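Local atomic coordinates of GTP-binding protein (Pyrococcus horikoshii, PDB entry 1WXQ), a protein that probably binds GTP and may hydrolyse nucleotide, though its cellular role is unknown. Residues 144-149 and 170-175; 155-160 and 193-198. All blocks are in the same frame, centred on the assembly; numbering follows the deposited sequence.

Contact 1: 144-149 and 170-175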
ATOM      1  N   GLY A 144      18.236  -8.919  11.827  1.00 24.53           N
ATOM      2  CA  GLY A 144      19.628  -8.624  12.061  1.00 23.87           C
ATOM      3  C   GLY A 144      19.783  -7.275  12.742  1.00 23.76           C
ATOM      4  O   GLY A 144      20.656  -7.110  13.586  1.00 23.62           O
ATOM      5  N   ILE A 145      18.940  -6.306  12.387  1.00 23.28           N
ATOM      6  CA  ILE A 145      19.048  -4.993  13.002  1.00 24.69           C
ATOM      7  C   ILE A 145      18.776  -5.067  14.503  1.00 24.19           C
ATOM      8  O   ILE A 145      19.422  -4.375  15.278  1.00 23.48           O
ATOM      9  CB  ILE A 145      18.108  -3.986  12.339  1.00 25.33           C
ATOM     10  CG1 ILE A 145      18.532  -3.780  10.886  1.00 27.28           C
ATOM     11  CG2 ILE A 145      18.157  -2.661  13.085  1.00 26.23           C
ATOM     12  CD1 ILE A 145      17.683  -2.755  10.132  1.00 36.59           C
ATOM     13  N   LEU A 146      17.841  -5.922  14.906  1.00 24.12           N
ATOM     14  CA  LEU A 146      17.507  -6.110  16.320  1.00 21.87           C
ATOM     15  C   LEU A 146      18.538  -6.977  17.043  1.00 22.24           C
ATOM     16  O   LEU A 146      19.031  -6.623  18.108  1.00 21.94           O
ATOM     17  CB  LEU A 146      16.142  -6.790  16.444  1.00 22.01           C
ATOM     18  CG  LEU A 146      14.939  -5.984  15.957  1.00 26.39           C
ATOM     19  CD1 LEU A 146      13.775  -6.906  15.696  1.00 22.49           C
ATOM     20  CD2 LEU A 146      14.583  -4.916  16.995  1.00 26.30           C
ATOM     21  N   SER A 147      18.839  -8.125  16.441  1.00 21.48           N
ATOM     22  CA  SER A 147      19.759  -9.117  16.985  1.00 21.29           C
ATOM     23  C   SER A 147      21.185  -8.599  17.176  1.00 20.61           C
ATOM     24  O   SER A 147      21.770  -8.735  18.254  1.00 20.30           O
ATOM     25  CB  SER A 147      19.745 -10.339  16.063  1.00 20.92           C
ATOM     26  OG  SER A 147      20.032 -11.516  16.783  1.00 23.37           O
ATOM     27  N   LYS A 148      21.754  -8.019  16.127  1.00 19.85           N
ATOM     28  CA  LYS A 148      23.101  -7.450  16.213  1.00 22.06           C
ATOM     29  C   LYS A 148      23.146  -6.365  17.291  1.00 22.44           C
ATOM     30  O   LYS A 148      22.444  -5.352  17.205  1.00 23.57           O
ATOM     31  CB  LYS A 148      23.519  -6.817  14.877  1.00 18.20           C
ATOM     32  CG  LYS A 148      23.727  -7.796  13.756  1.00 17.81           C
ATOM     33  CD  LYS A 148      24.002  -7.105  12.434  1.00 20.06           C
ATOM     34  CE  LYS A 148      23.678  -8.044  11.286  1.00 21.89           C
ATOM     35  NZ  LYS A 148      23.980  -7.444   9.966  1.00 25.37           N
ATOM     36  N   GLY A 149      23.985  -6.571  18.297  1.00 24.10           N
ATOM     37  CA  GLY A 149      24.101  -5.584  19.352  1.00 25.14           C
ATOM     38  C   GLY A 149      23.194  -5.934  20.509  1.00 27.08           C
ATOM     39  O   GLY A 149      23.394  -5.483  21.626  1.00 29.43           O
ATOM     40  N   GLU A 170      12.447   3.312  18.218  1.00 33.28           N
ATOM     41  CA  GLU A 170      13.465   4.243  17.741  1.00 34.75           C
ATOM     42  C   GLU A 170      14.481   3.480  16.925  1.00 34.21           C
ATOM     43  O   GLU A 170      14.879   3.910  15.843  1.00 34.66           O
ATOM     44  CB  GLU A 170      14.214   4.933  18.892  1.00 34.35           C
ATOM     45  CG  GLU A 170      15.567   5.519  18.431  1.00 34.39           C
ATOM     46  CD  GLU A 170      16.391   6.132  19.549  1.00 38.17           C
ATOM     47  OE1 GLU A 170      16.404   5.566  20.669  1.00 31.10           O
ATOM     48  OE2 GLU A 170      17.040   7.177  19.291  1.00 39.28           O
ATOM     49  N   HIS A 171      14.907   2.345  17.461  1.00 34.94           N
ATOM     50  CA  HIS A 171      15.899   1.533  16.788  1.00 36.46           C
ATOM     51  C   HIS A 171      15.467   1.102  15.400  1.00 36.90           C
ATOM     52  O   HIS A 171      16.310   0.957  14.525  1.00 36.60           O
ATOM     53  CB  HIS A 171      16.261   0.309  17.636  1.00 37.68           C
ATOM     54  CG  HIS A 171      17.539  -0.349  17.225  1.00 39.33           C
ATOM     55  ND1 HIS A 171      17.991  -1.519  17.792  1.00 39.82           N
ATOM     56  CD2 HIS A 171      18.451  -0.015  16.280  1.00 45.21           C
ATOM     57  CE1 HIS A 171      19.121  -1.881  17.214  1.00 39.30           C
ATOM     58  NE2 HIS A 171      19.423  -0.986  16.292  1.00 42.02           N
ATOM     59  N   LEU A 172      14.173   0.902  15.179  1.00 39.11           N
ATOM     60  CA  LEU A 172      13.715   0.502  13.849  1.00 43.57           C
ATOM     61  C   LEU A 172      12.907   1.631  13.194  1.00 44.52           C
ATOM     62  O   LEU A 172      12.250   1.429  12.170  1.00 44.84           O
ATOM     63  CB  LEU A 172      12.904  -0.802  13.926  1.00 43.98           C
ATOM     64  CG  LEU A 172      13.705  -2.100  14.133  1.00 45.67           C
ATOM     65  CD1 LEU A 172      12.871  -3.064  14.943  1.00 46.18           C
ATOM     66  CD2 LEU A 172      14.112  -2.719  12.784  1.00 47.01           C
ATOM     67  N   SER A 173      12.984   2.832  13.775  1.00 45.28           N
ATOM     68  CA  SER A 173      12.284   4.004  13.234  1.00 47.67           C
ATOM     69  C   SER A 173      12.630   4.197  11.764  1.00 46.22           C
ATOM     70  O   SER A 173      11.829   4.738  11.003  1.00 45.61           O
ATOM     71  CB  SER A 173      12.669   5.288  13.993  1.00 48.28           C
ATOM     72  OG  SER A 173      11.896   5.458  15.165  1.00 52.34           O
ATOM     73  N   GLY A 174      13.819   3.750  11.373  1.00 44.65           N
ATOM     74  CA  GLY A 174      14.242   3.911   9.994  1.00 44.42           C
ATOM     75  C   GLY A 174      13.467   3.142   8.934  1.00 44.58           C
ATOM     76  O   GLY A 174      13.614   3.398   7.733  1.00 43.86           O
ATOM     77  N   ILE A 175      12.634   2.202   9.361  1.00 43.87           N
ATOM     78  CA  ILE A 175      11.875   1.415   8.407  1.00 45.63           C
ATOM     79  C   ILE A 175      10.395   1.792   8.378  1.00 44.05           C
ATOM     80  O   ILE A 175       9.647   1.353   7.509  1.00 41.86           O
ATOM     81  CB  ILE A 175      12.044  -0.097   8.692  1.00 46.00           C
ATOM     82  CG1 ILE A 175      13.517  -0.483   8.548  1.00 48.13           C
ATOM     83  CG2 ILE A 175      11.229  -0.927   7.707  1.00 48.30           C
ATOM     84  CD1 ILE A 175      14.382  -0.089   9.722  1.00 56.31           C
TER

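Contact 2: 155-160 and 193-198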
ATOM      1  N   LYS A 155      20.243  -4.294  28.163  1.00 55.18           N
ATOM      2  CA  LYS A 155      20.658  -3.887  29.493  1.00 57.45           C
ATOM      3  C   LYS A 155      20.780  -2.359  29.614  1.00 58.05           C
ATOM      4  O   LYS A 155      20.861  -1.800  30.699  1.00 59.59           O
ATOM      5  CB  LYS A 155      22.006  -4.537  29.783  1.00 57.09           C
ATOM      6  CG  LYS A 155      21.950  -6.057  29.638  1.00 56.49           C
ATOM      7  CD  LYS A 155      23.101  -6.750  30.359  1.00 54.84           C
ATOM      8  CE  LYS A 155      24.315  -6.963  29.449  1.00 55.20           C
ATOM      9  NZ  LYS A 155      24.920  -8.254  29.749  1.00 54.89           N
ATOM     10  N   ARG A 156      20.820  -1.664  28.460  1.00 59.75           N
ATOM     11  CA  ARG A 156      20.793  -0.204  28.515  1.00 61.32           C
ATOM     12  C   ARG A 156      19.378   0.342  28.754  1.00 62.42           C
ATOM     13  O   ARG A 156      19.030   1.440  28.343  1.00 63.40           O
ATOM     14  CB  ARG A 156      21.341   0.333  27.192  1.00 61.74           C
ATOM     15  CG  ARG A 156      21.912   1.744  27.330  1.00 65.02           C
ATOM     16  CD  ARG A 156      21.059   2.786  26.598  1.00 72.86           C
ATOM     17  NE  ARG A 156      20.395   2.185  25.437  1.00 76.16           N
ATOM     18  CZ  ARG A 156      19.855   3.021  24.532  1.00 76.47           C
ATOM     19  NH1 ARG A 156      19.940   4.329  24.703  1.00 75.43           N
ATOM     20  NH2 ARG A 156      19.231   2.523  23.461  1.00 77.21           N
ATOM     21  N   ILE A 157      18.567  -0.607  29.274  1.00 62.65           N
ATOM     22  CA  ILE A 157      17.126  -0.372  29.228  1.00 62.82           C
ATOM     23  C   ILE A 157      16.390  -1.103  30.353  1.00 62.57           C
ATOM     24  O   ILE A 157      15.240  -0.833  30.668  1.00 62.18           O
ATOM     25  CB  ILE A 157      16.615  -0.829  27.861  1.00 62.82           C
ATOM     26  CG1 ILE A 157      17.172   0.092  26.771  1.00 63.04           C
ATOM     27  CG2 ILE A 157      15.075  -0.750  27.810  1.00 63.38           C
ATOM     28  CD1 ILE A 157      17.008  -0.532  25.480  1.00 60.95           C
ATOM     29  N   LYS A 158      17.092  -2.097  30.934  1.00 61.94           N
ATOM     30  CA  LYS A 158      16.564  -2.832  32.068  1.00 61.38           C
ATOM     31  C   LYS A 158      16.859  -2.103  33.373  1.00 62.29           C
ATOM     32  O   LYS A 158      16.197  -2.283  34.385  1.00 62.43           O
ATOM     33  CB  LYS A 158      17.211  -4.215  32.082  1.00 60.66           C
ATOM     34  CG  LYS A 158      16.598  -5.133  33.141  1.00 57.27           C
ATOM     35  CD  LYS A 158      17.595  -6.170  33.658  1.00 54.62           C
ATOM     36  CE  LYS A 158      17.004  -7.053  34.761  1.00 53.08           C
ATOM     37  NZ  LYS A 158      16.847  -8.419  34.264  1.00 49.46           N
ATOM     38  N   LEU A 159      17.926  -1.285  33.332  1.00 63.28           N
ATOM     39  CA  LEU A 159      18.267  -0.484  34.498  1.00 64.55           C
ATOM     40  C   LEU A 159      17.942   0.989  34.262  1.00 64.65           C
ATOM     41  O   LEU A 159      17.496   1.712  35.144  1.00 65.37           O
ATOM     42  CB  LEU A 159      19.760  -0.634  34.770  1.00 64.14           C
ATOM     43  CG  LEU A 159      20.229   0.184  35.967  1.00 65.12           C
ATOM     44  CD1 LEU A 159      21.726   0.018  36.241  1.00 64.36           C
ATOM     45  CD2 LEU A 159      19.993   1.681  35.771  1.00 63.86           C
ATOM     46  N   GLN A 160      18.224   1.445  33.024  1.00 65.66           N
ATOM     47  CA  GLN A 160      17.753   2.769  32.639  1.00 66.75           C
ATOM     48  C   GLN A 160      16.227   2.777  32.544  1.00 66.80           C
ATOM     49  O   GLN A 160      15.583   3.805  32.405  1.00 68.01           O
ATOM     50  CB  GLN A 160      18.375   3.134  31.287  1.00 66.41           C
ATOM     51  CG  GLN A 160      19.418   4.250  31.402  1.00 69.10           C
ATOM     52  CD  GLN A 160      19.899   4.643  30.023  1.00 69.45           C
ATOM     53  OE1 GLN A 160      20.889   5.334  29.836  1.00 71.49           O
ATOM     54  NE2 GLN A 160      19.120   4.184  29.026  1.00 73.70           N
ATOM     55  N   GLU A 193       8.518  -7.195  28.858  1.00 43.24           N
ATOM     56  CA  GLU A 193       8.984  -5.814  28.877  1.00 42.52           C
ATOM     57  C   GLU A 193      10.486  -5.772  29.154  1.00 39.71           C
ATOM     58  O   GLU A 193      11.171  -4.804  28.802  1.00 38.58           O
ATOM     59  CB  GLU A 193       8.224  -5.025  29.943  1.00 45.18           C
ATOM     60  CG  GLU A 193       6.728  -4.967  29.694  1.00 48.26           C
ATOM     61  CD  GLU A 193       5.953  -4.529  30.918  1.00 53.23           C
ATOM     62  OE1 GLU A 193       6.034  -5.236  31.956  1.00 51.57           O
ATOM     63  OE2 GLU A 193       5.266  -3.483  30.843  1.00 53.82           O
ATOM     64  N   ASP A 194      11.000  -6.822  29.789  1.00 36.46           N
ATOM     65  CA  ASP A 194      12.430  -6.895  30.073  1.00 34.46           C
ATOM     66  C   ASP A 194      13.096  -7.515  28.853  1.00 32.45           C
ATOM     67  O   ASP A 194      13.020  -8.716  28.646  1.00 31.84           O
ATOM     68  CB  ASP A 194      12.698  -7.774  31.300  1.00 35.16           C
ATOM     69  CG  ASP A 194      14.162  -7.768  31.714  1.00 38.81           C
ATOM     70  OD1 ASP A 194      15.001  -7.245  30.946  1.00 39.61           O
ATOM     71  OD2 ASP A 194      14.475  -8.291  32.809  1.00 42.27           O
ATOM     72  N   PRO A 195      13.746  -6.700  28.018  1.00 33.06           N
ATOM     73  CA  PRO A 195      14.395  -7.278  26.835  1.00 32.81           C
ATOM     74  C   PRO A 195      15.409  -8.391  27.125  1.00 31.31           C
ATOM     75  O   PRO A 195      15.478  -9.364  26.390  1.00 32.23           O
ATOM     76  CB  PRO A 195      15.025  -6.063  26.150  1.00 33.02           C
ATOM     77  CG  PRO A 195      15.237  -5.081  27.296  1.00 33.43           C
ATOM     78  CD  PRO A 195      13.977  -5.248  28.105  1.00 33.94           C
ATOM     79  N   THR A 196      16.181  -8.256  28.199  1.00 31.33           N
ATOM     80  CA  THR A 196      17.181  -9.268  28.555  1.00 31.36           C
ATOM     81  C   THR A 196      16.596 -10.680  28.607  1.00 31.27           C
ATOM     82  O   THR A 196      17.338 -11.667  28.575  1.00 31.73           O
ATOM     83  CB  THR A 196      17.827  -8.985  29.933  1.00 30.34           C
ATOM     84  OG1 THR A 196      16.863  -9.224  30.976  1.00 33.16           O
ATOM     85  CG2 THR A 196      18.332  -7.543  30.003  1.00 27.74           C
ATOM     86  N   LYS A 197      15.273 -10.775  28.709  1.00 29.24           N
ATOM     87  CA  LYS A 197      14.605 -12.072  28.747  1.00 28.65           C
ATOM     88  C   LYS A 197      14.305 -12.601  27.331  1.00 25.85           C
ATOM     89  O   LYS A 197      14.026 -13.783  27.156  1.00 25.32           O
ATOM     90  CB  LYS A 197      13.296 -11.974  29.541  1.00 29.12           C
ATOM     91  CG  LYS A 197      13.526 -11.807  31.033  1.00 35.06           C
ATOM     92  CD  LYS A 197      14.939 -12.159  31.471  1.00 37.74           C
ATOM     93  CE  LYS A 197      15.259 -11.494  32.806  1.00 38.90           C
ATOM     94  NZ  LYS A 197      14.824 -12.294  33.996  1.00 40.02           N
ATOM     95  N   TRP A 198      14.360 -11.721  26.331  1.00 25.21           N
ATOM     96  CA  TRP A 198      14.099 -12.095  24.936  1.00 26.11           C
ATOM     97  C   TRP A 198      15.132 -13.072  24.378  1.00 25.11           C
ATOM     98  O   TRP A 198      16.339 -12.865  24.549  1.00 26.25           O
ATOM     99  CB  TRP A 198      14.088 -10.846  24.038  1.00 26.07           C
ATOM    100  CG  TRP A 198      12.837 -10.006  24.152  1.00 29.73           C
ATOM    101  CD1 TRP A 198      12.136  -9.732  25.297  1.00 19.57           C
ATOM    102  CD2 TRP A 198      12.165  -9.303  23.094  1.00 27.29           C
ATOM    103  NE1 TRP A 198      11.077  -8.909  25.016  1.00 26.27           N
ATOM    104  CE2 TRP A 198      11.069  -8.626  23.675  1.00 28.21           C
ATOM    105  CE3 TRP A 198      12.384  -9.177  21.713  1.00 31.24           C
ATOM    106  CZ2 TRP A 198      10.190  -7.829  22.920  1.00 27.69           C
ATOM    107  CZ3 TRP A 198      11.514  -8.387  20.964  1.00 26.46           C
ATOM    108  CH2 TRP A 198      10.432  -7.724  21.573  1.00 27.40           C
TER

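Contact 1: 144-149 and 170-175
First torsions bring a methyl of Ile145 over the ring of His171. In Ile145, CG1 lies beside the backbone N (chi1 -64°), which puts CG2 anti to that N; His171 CG is anti to its own N (chi1 -163°), and the imidazole reaches from the end of its helix toward that methyl. CG2 rests off-centre over the ring as a CH-pi contact, 4.2 Å from the centroid and 29° off the normal; its nearest ring atom is His171 NE2, at 3.8 Å. The same ring lies obliquely against the carbonyl of Ile145, with His171 CE1 close to Ile145 O but no hydrogen bond between them. An alanine in place of His171 would remove the ring over which Ile145 CG2 sits and would probably leave one flank of that isoleucine uncovered.

The rest is purely apolar. Ile145 CG2 also touches Leu172 CD2 at 4.1 Å, and the other branch of Ile145 reaches further along the segment, its CD1 meeting Ile175 CD1 at 4.3 Å. Leu146 starts off to the flank, but its isobutyl end turns in, and CD2 packs on Leu172 CD1 with the two side chains at about a right angle. Leu146 also touches Leu203 and Phe206 of helix 200-214, and Leu172 and Ile175 touch Ile142 and Trp141, respectively, earlier on the helix that carries Ile145. Segment 144-149 is leaving its helix here, with Lys148 N bonded back to Gly144 O. The contact is thus helix-end packing inside the largely helical region between strands 104-110 and 217-222 of the G domain, consistent with the helical insert of YchF-like members of the Obg family.

Contact 2: 155-160 and 193-198
Asp194 meets Lys158 in a salt bridge: Lys158 NZ gives a hydrogen bond to OD2 of Asp194 at 2.8 Å, received on the syn lone pair. The lysine chain passes the carboxylate obliquely, its CG 3.4 Å from Asp194 OD1, and bends at its last torsion (chi4 112°). OD1 is used from inside its own segment. Thr196 OG1 donates to it at 2.7 Å, coming from above the carboxylate plane by 46°, and Thr196 N adds a weak bond that closes an Asx turn at the start of the 3-10 segment 195-197. One aspartate therefore ties the turn together and receives the lysine of the other loop.

Pro195 is the buried apolar member, its CG 4.4 Å from Ile157 CG2. Trp150, Ala154 and Leu164 also pack on the proline. The contact joins two loops of the largely helical region in the G domain, one leading to helix 164-171 and the other to helix 200-214.

Thr196 faces the loop with both branches. Its OG1 (chi1 71°, between the backbone N and the carbonyl carbon) takes a weak bond from Lys158 NZ at 3.4 Å, while CG2 lies across the stem of Lys155, 3.9 Å from its CG. Next, Lys197 curls back until its CE is 3.8 Å from Lys158 NZ. The ammonium groups of Lys158 and Lys197 come to 4.4 Å (NZ to NZ), a closeness that the neighbouring Asp194 charge probably eases. The buried Trp198 packs edge-to-face with Phe206, and its NE1 bonds to Pro192 O.

How the contacts relate
The two contacts alternate along the chain: 144-149 pairs with 170-175 and 155-160 with 193-198, so the two connections cross along the chain. Their centres are 15 Å apart and their nearest atoms about 5 Å, without touching. Phe206 of helix 200-214 bridges them, bearing on Leu146 of contact 1 and on Trp198, in segment 193-198. Helix 164-171 does likewise: it ends in contact 1 at His171, while its Leu164 and Ala167 back contact 2. Contact 1 lies about 22 Å and contact 2 about 34 Å (centre to centre) from the middle of the chain; neither includes residues of the probable P-loop after strand 2-7.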